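Local atomic coordinates of Fe(2+) transporter FeoB (PDB entry 3I8X), a protein that binds and slowly hydrolyses GTP in its cytoplasmic N-terminal domain, probably coupling nucleotide binding to channel opening and ferrous iron uptake across the inner membrane. Residues C115-N120 and A139-P144; M121-E126 and P147-R152. All blocks are in the same frame, centred on the assembly; numbering follows the deposited sequence.

Contact 1. Residues C115-N120 and A139-P144. With GDP (guanosine-5'-diphosphate), chain D.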
loop_
_atom_site.group_PDB
_atom_site.type_symbol
_atom_site.label_atom_id
_atom_site.label_comp_id
_atom_site.label_asym_id
_atom_site.label_seq_id
_atom_site.Cartn_x
_atom_site.Cartn_y
_atom_site.Cartn_z
ATOM N N CYS A 115 1.573 1.109 -8.593
ATOM C CA CYS A 115 0.875 -0.014 -7.993
ATOM C C CYS A 115 0.031 -0.761 -9.005
ATOM O O CYS A 115 -0.567 -0.171 -9.877
ATOM C CB CYS A 115 -0.009 0.496 -6.853
ATOM S SG CYS A 115 -0.732 -0.785 -5.796
ATOM N N ILE A 116 0.014 -2.081 -8.867
ATOM C CA ILE A 116 -0.929 -2.956 -9.515
ATOM C C ILE A 116 -1.612 -3.790 -8.424
ATOM O O ILE A 116 -0.949 -4.465 -7.618
ATOM C CB ILE A 116 -0.262 -3.900 -10.488
ATOM C CG1 ILE A 116 0.459 -3.112 -11.591
ATOM C CG2 ILE A 116 -1.326 -4.878 -11.066
ATOM C CD1 ILE A 116 1.404 -3.945 -12.370
ATOM N N VAL A 117 -2.942 -3.713 -8.389
ATOM C CA VAL A 117 -3.730 -4.515 -7.480
ATOM C C VAL A 117 -3.971 -5.882 -8.117
ATOM O O VAL A 117 -4.559 -5.978 -9.201
ATOM C CB VAL A 117 -5.107 -3.807 -7.150
ATOM C CG1 VAL A 117 -6.029 -4.735 -6.419
ATOM C CG2 VAL A 117 -4.856 -2.543 -6.368
ATOM N N ALA A 118 -3.491 -6.937 -7.446
ATOM C CA ALA A 118 -3.901 -8.312 -7.783
ATOM C C ALA A 118 -5.113 -8.700 -6.928
ATOM O O ALA A 118 -4.972 -8.944 -5.714
ATOM C CB ALA A 118 -2.735 -9.325 -7.600
ATOM N N LEU A 119 -6.298 -8.717 -7.565
ATOM C CA LEU A 119 -7.567 -9.007 -6.862
ATOM C C LEU A 119 -7.759 -10.511 -6.783
ATOM O O LEU A 119 -8.152 -11.159 -7.750
ATOM C CB LEU A 119 -8.778 -8.333 -7.538
ATOM C CG LEU A 119 -10.076 -8.201 -6.700
ATOM C CD1 LEU A 119 -9.897 -7.304 -5.450
ATOM C CD2 LEU A 119 -11.225 -7.661 -7.526
ATOM N N ASN A 120 -7.474 -11.052 -5.606
ATOM C CA ASN A 120 -7.417 -12.479 -5.379
ATOM C C ASN A 120 -8.679 -13.024 -4.674
ATOM O O ASN A 120 -9.518 -12.262 -4.214
ATOM C CB ASN A 120 -6.180 -12.750 -4.492
ATOM C CG ASN A 120 -5.466 -14.026 -4.843
ATOM O OD1 ASN A 120 -5.824 -14.742 -5.778
ATOM N ND2 ASN A 120 -4.426 -14.308 -4.099
ATOM N N ALA A 139 -10.780 2.742 -11.730
ATOM C CA ALA A 139 -11.079 4.162 -11.897
ATOM C C ALA A 139 -10.933 4.930 -10.598
ATOM O O ALA A 139 -10.380 6.015 -10.601
ATOM C CB ALA A 139 -12.510 4.344 -12.485
ATOM N N ARG A 140 -11.399 4.376 -9.481
ATOM C CA ARG A 140 -11.336 5.108 -8.184
ATOM C C ARG A 140 -9.979 5.034 -7.481
ATOM O O ARG A 140 -9.619 5.935 -6.732
ATOM C CB ARG A 140 -12.404 4.604 -7.219
ATOM C CG ARG A 140 -13.791 4.934 -7.681
ATOM C CD ARG A 140 -14.858 4.001 -7.087
ATOM N NE ARG A 140 -16.194 4.496 -7.458
ATOM C CZ ARG A 140 -16.758 4.373 -8.657
ATOM N NH1 ARG A 140 -16.148 3.730 -9.641
ATOM N NH2 ARG A 140 -17.971 4.873 -8.859
ATOM N N LEU A 141 -9.255 3.945 -7.713
ATOM C CA LEU A 141 -7.946 3.719 -7.111
ATOM C C LEU A 141 -6.845 4.423 -7.891
ATOM O O LEU A 141 -5.798 4.769 -7.330
ATOM C CB LEU A 141 -7.659 2.206 -7.049
ATOM C CG LEU A 141 -8.472 1.301 -6.118
ATOM C CD1 LEU A 141 -7.848 -0.105 -6.058
ATOM C CD2 LEU A 141 -8.615 1.874 -4.705
ATOM N N GLY A 142 -7.074 4.600 -9.189
ATOM C CA GLY A 142 -6.136 5.273 -10.080
ATOM C C GLY A 142 -5.019 4.340 -10.446
ATOM O O GLY A 142 -3.921 4.755 -10.793
ATOM N N CYS A 143 -5.274 3.050 -10.328
ATOM C CA CYS A 143 -4.247 2.081 -10.688
ATOM C C CYS A 143 -4.944 0.861 -11.249
ATOM O O CYS A 143 -6.148 0.720 -11.051
ATOM C CB CYS A 143 -3.405 1.743 -9.468
ATOM S SG CYS A 143 -4.184 0.686 -8.283
ATOM N N PRO A 144 -4.206 0.013 -11.988
ATOM C CA PRO A 144 -4.758 -1.224 -12.518
ATOM C C PRO A 144 -5.273 -2.192 -11.453
ATOM O O PRO A 144 -4.695 -2.295 -10.376
ATOM C CB PRO A 144 -3.578 -1.842 -13.285
ATOM C CG PRO A 144 -2.650 -0.735 -13.514
ATOM C CD PRO A 144 -2.808 0.212 -12.411
HETATM P PB GDP D . -0.580 -15.519 2.417
HETATM O O1B GDP D . -0.560 -15.491 3.917
HETATM O O2B GDP D . -1.000 -14.154 2.005
HETATM O O3B GDP D . 0.863 -15.789 2.056
HETATM O O3A GDP D . -1.599 -16.614 1.818
HETATM P PA GDP D . -1.360 -18.051 1.052
HETATM O O1A GDP D . -0.656 -19.123 1.862
HETATM O O2A GDP D . -0.878 -17.996 -0.370
HETATM O "O5'" GDP D . -2.884 -18.517 0.871
HETATM C "C5'" GDP D . -3.739 -18.832 1.960
HETATM C "C4'" GDP D . -4.608 -20.020 1.550
HETATM O "O4'" GDP D . -5.500 -19.612 0.517
HETATM C "C3'" GDP D . -3.790 -21.155 0.955
HETATM O "O3'" GDP D . -4.335 -22.423 1.292
HETATM C "C2'" GDP D . -3.881 -20.979 -0.546
HETATM O "O2'" GDP D . -3.717 -22.225 -1.233
HETATM C "C1'" GDP D . -5.254 -20.343 -0.702
HETATM N N9 GDP D . -5.376 -19.419 -1.872
HETATM C C8 GDP D . -4.472 -18.550 -2.366
HETATM N N7 GDP D . -4.987 -17.882 -3.434
HETATM C C5 GDP D . -6.242 -18.310 -3.633
HETATM C C6 GDP D . -7.360 -18.022 -4.582
HETATM O O6 GDP D . -7.242 -17.188 -5.489
HETATM N N1 GDP D . -8.511 -18.676 -4.427
HETATM C C2 GDP D . -8.664 -19.592 -3.451
HETATM N N2 GDP D . -9.831 -20.231 -3.340
HETATM N N3 GDP D . -7.704 -19.926 -2.550
HETATM C C4 GDP D . -6.494 -19.316 -2.590
#

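Contact 2. Residues M121-E126 and P147-R152. With GDP (guanosine-5'-diphosphate), chain D.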
loop_
_atom_site.group_PDB
_atom_site.type_symbol
_atom_site.label_atom_id
_atom_site.label_comp_id
_atom_site.label_asym_id
_atom_site.label_seq_id
_atom_site.Cartn_x
_atom_site.Cartn_y
_atom_site.Cartn_z
ATOM N N MET A 121 -8.781 -14.357 -4.596
ATOM C CA MET A 121 -9.845 -15.061 -3.862
ATOM C C MET A 121 -11.223 -14.720 -4.428
ATOM O O MET A 121 -12.186 -14.437 -3.703
ATOM C CB MET A 121 -9.753 -14.765 -2.368
ATOM C CG MET A 121 -8.317 -14.654 -1.862
ATOM S SD MET A 121 -7.780 -15.898 -0.742
ATOM C CE MET A 121 -8.549 -15.243 0.743
ATOM N N LEU A 122 -11.276 -14.767 -5.754
ATOM C CA LEU A 122 -12.434 -14.342 -6.533
ATOM C C LEU A 122 -13.551 -15.371 -6.494
ATOM O O LEU A 122 -14.717 -15.017 -6.367
ATOM C CB LEU A 122 -12.020 -14.068 -7.981
ATOM C CG LEU A 122 -11.433 -12.689 -8.272
ATOM C CD1 LEU A 122 -10.994 -12.673 -9.752
ATOM C CD2 LEU A 122 -12.443 -11.562 -7.974
ATOM N N ASP A 123 -13.170 -16.638 -6.603
ATOM C CA ASP A 123 -14.083 -17.779 -6.371
ATOM C C ASP A 123 -14.721 -17.747 -4.968
ATOM O O ASP A 123 -15.925 -17.974 -4.810
ATOM C CB ASP A 123 -13.353 -19.110 -6.604
ATOM C CG ASP A 123 -11.903 -19.081 -6.124
ATOM O OD1 ASP A 123 -11.134 -19.972 -6.536
ATOM O OD2 ASP A 123 -11.523 -18.166 -5.351
ATOM N N ILE A 124 -13.918 -17.441 -3.960
ATOM C CA ILE A 124 -14.430 -17.220 -2.607
ATOM C C ILE A 124 -15.440 -16.070 -2.560
ATOM O O ILE A 124 -16.491 -16.210 -1.940
ATOM C CB ILE A 124 -13.294 -16.953 -1.589
ATOM C CG1 ILE A 124 -12.215 -18.046 -1.704
ATOM C CG2 ILE A 124 -13.872 -16.816 -0.167
ATOM C CD1 ILE A 124 -11.191 -18.055 -0.603
ATOM N N ALA A 125 -15.120 -14.932 -3.186
ATOM C CA ALA A 125 -16.077 -13.822 -3.320
ATOM C C ALA A 125 -17.356 -14.308 -4.012
ATOM O O ALA A 125 -18.462 -14.023 -3.569
ATOM C CB ALA A 125 -15.465 -12.668 -4.115
ATOM N N GLU A 126 -17.185 -15.058 -5.091
ATOM C CA GLU A 126 -18.304 -15.514 -5.900
ATOM C C GLU A 126 -19.290 -16.266 -5.033
ATOM O O GLU A 126 -20.444 -15.890 -4.918
ATOM C CB GLU A 126 -17.801 -16.408 -7.046
ATOM C CG GLU A 126 -18.891 -17.052 -7.935
ATOM C CD GLU A 126 -18.693 -18.567 -8.129
ATOM O OE1 GLU A 126 -17.584 -19.091 -7.779
ATOM O OE2 GLU A 126 -19.656 -19.229 -8.624
ATOM N N PRO A 147 -7.863 -9.172 -11.950
ATOM C CA PRO A 147 -8.476 -10.344 -11.291
ATOM C C PRO A 147 -7.658 -11.649 -11.400
ATOM O O PRO A 147 -7.193 -11.989 -12.469
ATOM C CB PRO A 147 -9.859 -10.459 -11.966
ATOM C CG PRO A 147 -9.755 -9.694 -13.259
ATOM C CD PRO A 147 -8.620 -8.729 -13.142
ATOM N N LEU A 148 -7.473 -12.324 -10.262
ATOM C CA LEU A 148 -6.698 -13.564 -10.134
ATOM C C LEU A 148 -7.452 -14.627 -9.301
ATOM O O LEU A 148 -8.028 -14.326 -8.243
ATOM C CB LEU A 148 -5.332 -13.298 -9.442
ATOM C CG LEU A 148 -4.098 -12.895 -10.291
ATOM C CD1 LEU A 148 -3.868 -11.392 -10.391
ATOM C CD2 LEU A 148 -2.851 -13.527 -9.751
ATOM N N VAL A 149 -7.440 -15.875 -9.757
ATOM C CA VAL A 149 -7.586 -17.020 -8.826
ATOM C C VAL A 149 -6.222 -17.754 -8.789
ATOM O O VAL A 149 -5.976 -18.646 -9.605
ATOM C CB VAL A 149 -8.745 -17.970 -9.218
ATOM C CG1 VAL A 149 -8.802 -19.156 -8.246
ATOM C CG2 VAL A 149 -10.066 -17.206 -9.260
ATOM N N SER A 150 -5.348 -17.372 -7.847
ATOM C CA SER A 150 -3.892 -17.634 -7.982
ATOM C C SER A 150 -3.465 -19.081 -7.703
ATOM O O SER A 150 -2.359 -19.495 -8.105
ATOM C CB SER A 150 -3.063 -16.653 -7.119
ATOM O OG SER A 150 -3.024 -17.023 -5.742
ATOM N N THR A 151 -4.335 -19.841 -7.027
ATOM C CA THR A 151 -4.122 -21.285 -6.813
ATOM C C THR A 151 -4.255 -22.073 -8.132
ATOM O O THR A 151 -3.526 -23.047 -8.358
ATOM C CB THR A 151 -5.102 -21.861 -5.766
ATOM O OG1 THR A 151 -6.446 -21.512 -6.126
ATOM C CG2 THR A 151 -4.764 -21.347 -4.354
ATOM N N ARG A 152 -5.172 -21.643 -8.996
ATOM C CA ARG A 152 -5.266 -22.174 -10.356
ATOM C C ARG A 152 -4.325 -21.493 -11.372
ATOM O O ARG A 152 -4.077 -22.042 -12.453
ATOM C CB ARG A 152 -6.707 -22.095 -10.850
ATOM C CG ARG A 152 -7.581 -23.208 -10.290
ATOM C CD ARG A 152 -9.053 -22.989 -10.600
ATOM N NE ARG A 152 -9.908 -23.758 -9.696
ATOM C CZ ARG A 152 -10.146 -23.453 -8.415
ATOM N NH1 ARG A 152 -9.583 -22.386 -7.833
ATOM N NH2 ARG A 152 -10.943 -24.246 -7.696
HETATM P PB GDP D . -0.580 -15.519 2.417
HETATM O O1B GDP D . -0.560 -15.491 3.917
HETATM O O2B GDP D . -1.000 -14.154 2.005
HETATM O O3B GDP D . 0.863 -15.789 2.056
HETATM O O3A GDP D . -1.599 -16.614 1.818
HETATM P PA GDP D . -1.360 -18.051 1.052
HETATM O O1A GDP D . -0.656 -19.123 1.862
HETATM O O2A GDP D . -0.878 -17.996 -0.370
HETATM O "O5'" GDP D . -2.884 -18.517 0.871
HETATM C "C5'" GDP D . -3.739 -18.832 1.960
HETATM C "C4'" GDP D . -4.608 -20.020 1.550
HETATM O "O4'" GDP D . -5.500 -19.612 0.517
HETATM C "C3'" GDP D . -3.790 -21.155 0.955
HETATM O "O3'" GDP D . -4.335 -22.423 1.292
HETATM C "C2'" GDP D . -3.881 -20.979 -0.546
HETATM O "O2'" GDP D . -3.717 -22.225 -1.233
HETATM C "C1'" GDP D . -5.254 -20.343 -0.702
HETATM N N9 GDP D . -5.376 -19.419 -1.872
HETATM C C8 GDP D . -4.472 -18.550 -2.366
HETATM N N7 GDP D . -4.987 -17.882 -3.434
HETATM C C5 GDP D . -6.242 -18.310 -3.633
HETATM C C6 GDP D . -7.360 -18.022 -4.582
HETATM O O6 GDP D . -7.242 -17.188 -5.489
HETATM N N1 GDP D . -8.511 -18.676 -4.427
HETATM C C2 GDP D . -8.664 -19.592 -3.451
HETATM N N2 GDP D . -9.831 -20.231 -3.340
HETATM N N3 GDP D . -7.704 -19.926 -2.550
HETATM C C4 GDP D . -6.494 -19.316 -2.590
#

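Contact 1. Residues C115-N120 and A139-P144
The backbone N of Val117 donates to the carbonyl O of Pro144 at 3.0 Å, a nearly straight bond (N-H...O 163°) whose donor lies 25° off the carbonyl plane. It is a parallel-sheet bond that starts the pairing of strand 115-120 with edge strand 145-147; Val117 continues it by bonding to the backbone of Ile146. The chain between the two strands, which includes helix 134-141, forms a beta-alpha-beta crossover of the P-loop GTPase fold. Gly142, with positive phi, ends the helix and turns the chain back to the sheet.

Beside this bond the side chains meet in a small apolar patch. Val117 holds CG1 anti to its own nitrogen (chi1 170°), which leaves CG2 pointing to the helix end, 3.9 Å from CD1 of Leu141 and 3.8 Å from SG of Cys143. The Val117 and Leu141 side chains cross at about a right angle, while Leu109 of helix 98-110 and Ile255 of helix 240-259 also touch Leu141. CB of Cys143 and CD of Pro144 both rest against the carbonyl O of Cys115, each 3.4 Å from it. At the far end of the strand, beyond this packing, Asn120 gives its ND2 to the carbonyl O of Ser14, while its OD1 lies 2.8 Å from O6 of GDP.

Contact 2. Residues M121-E126 and P147-R152
Asp123 and Arg152 reach toward each other and form a salt bridge, OD1 to NH1 at 3.1 Å, with the carboxylate and guanidinium planes 70° apart. Asp123 belongs to the G4 motif that reads guanine in P-loop GTPases. Its CG sits between the backbone N and carbonyl carbon (chi1 37°), a torsion that turns OD2 to the base: GDP N1 donates to OD2 at 3.2 Å, N2 adds weak bonds to both oxygens, and the N-H of Ile124 holds OD2 from the anti side. With an alanine here, N1 and N2 of the guanine would probably lose their carboxylate acceptor and Arg152 its charge mate.

Backbone N of Ser150, in the G5 loop, donates to GDP O6 at 3.0 Å, and its OG makes a weak bond to N7. Met121, bent at chi2 and chi3, brings SD over one face of the base, 4.1 Å from C5; CG2 of Thr151 lies against the opposite face. Leu122, its CG anti to the carbonyl carbon (chi1 -84°), rests CB on Val149 CG2 and packs CD1 tightly on Pro147 CB. Helix 122-126 thus faces the loop after strand 145-147, where Leu148 bonds to the backbone of Leu119 in strand 115-120 and packs on Leu19 of helix 16-24.

The two contacts lie 16 Å apart, centre to centre, on the same side of the chain's centre and both within the G domain, and their segments alternate along the chain: 115-120, 121-126, 139-144, then 147-152. Contact 1 belongs to the buried sheet, where the last crossover adds the edge strand; contact 2 lies at the ends of the same two neighbouring strands, on the partly open nucleotide side. They touch through Ala118 CB and Leu148 CD1, 3.7 Å apart, and both reach GDP. Pairing the strands therefore brings the two base-reading loops side by side. The second of these is the G5 loop, which mediates the protein's fast intrinsic GDP release.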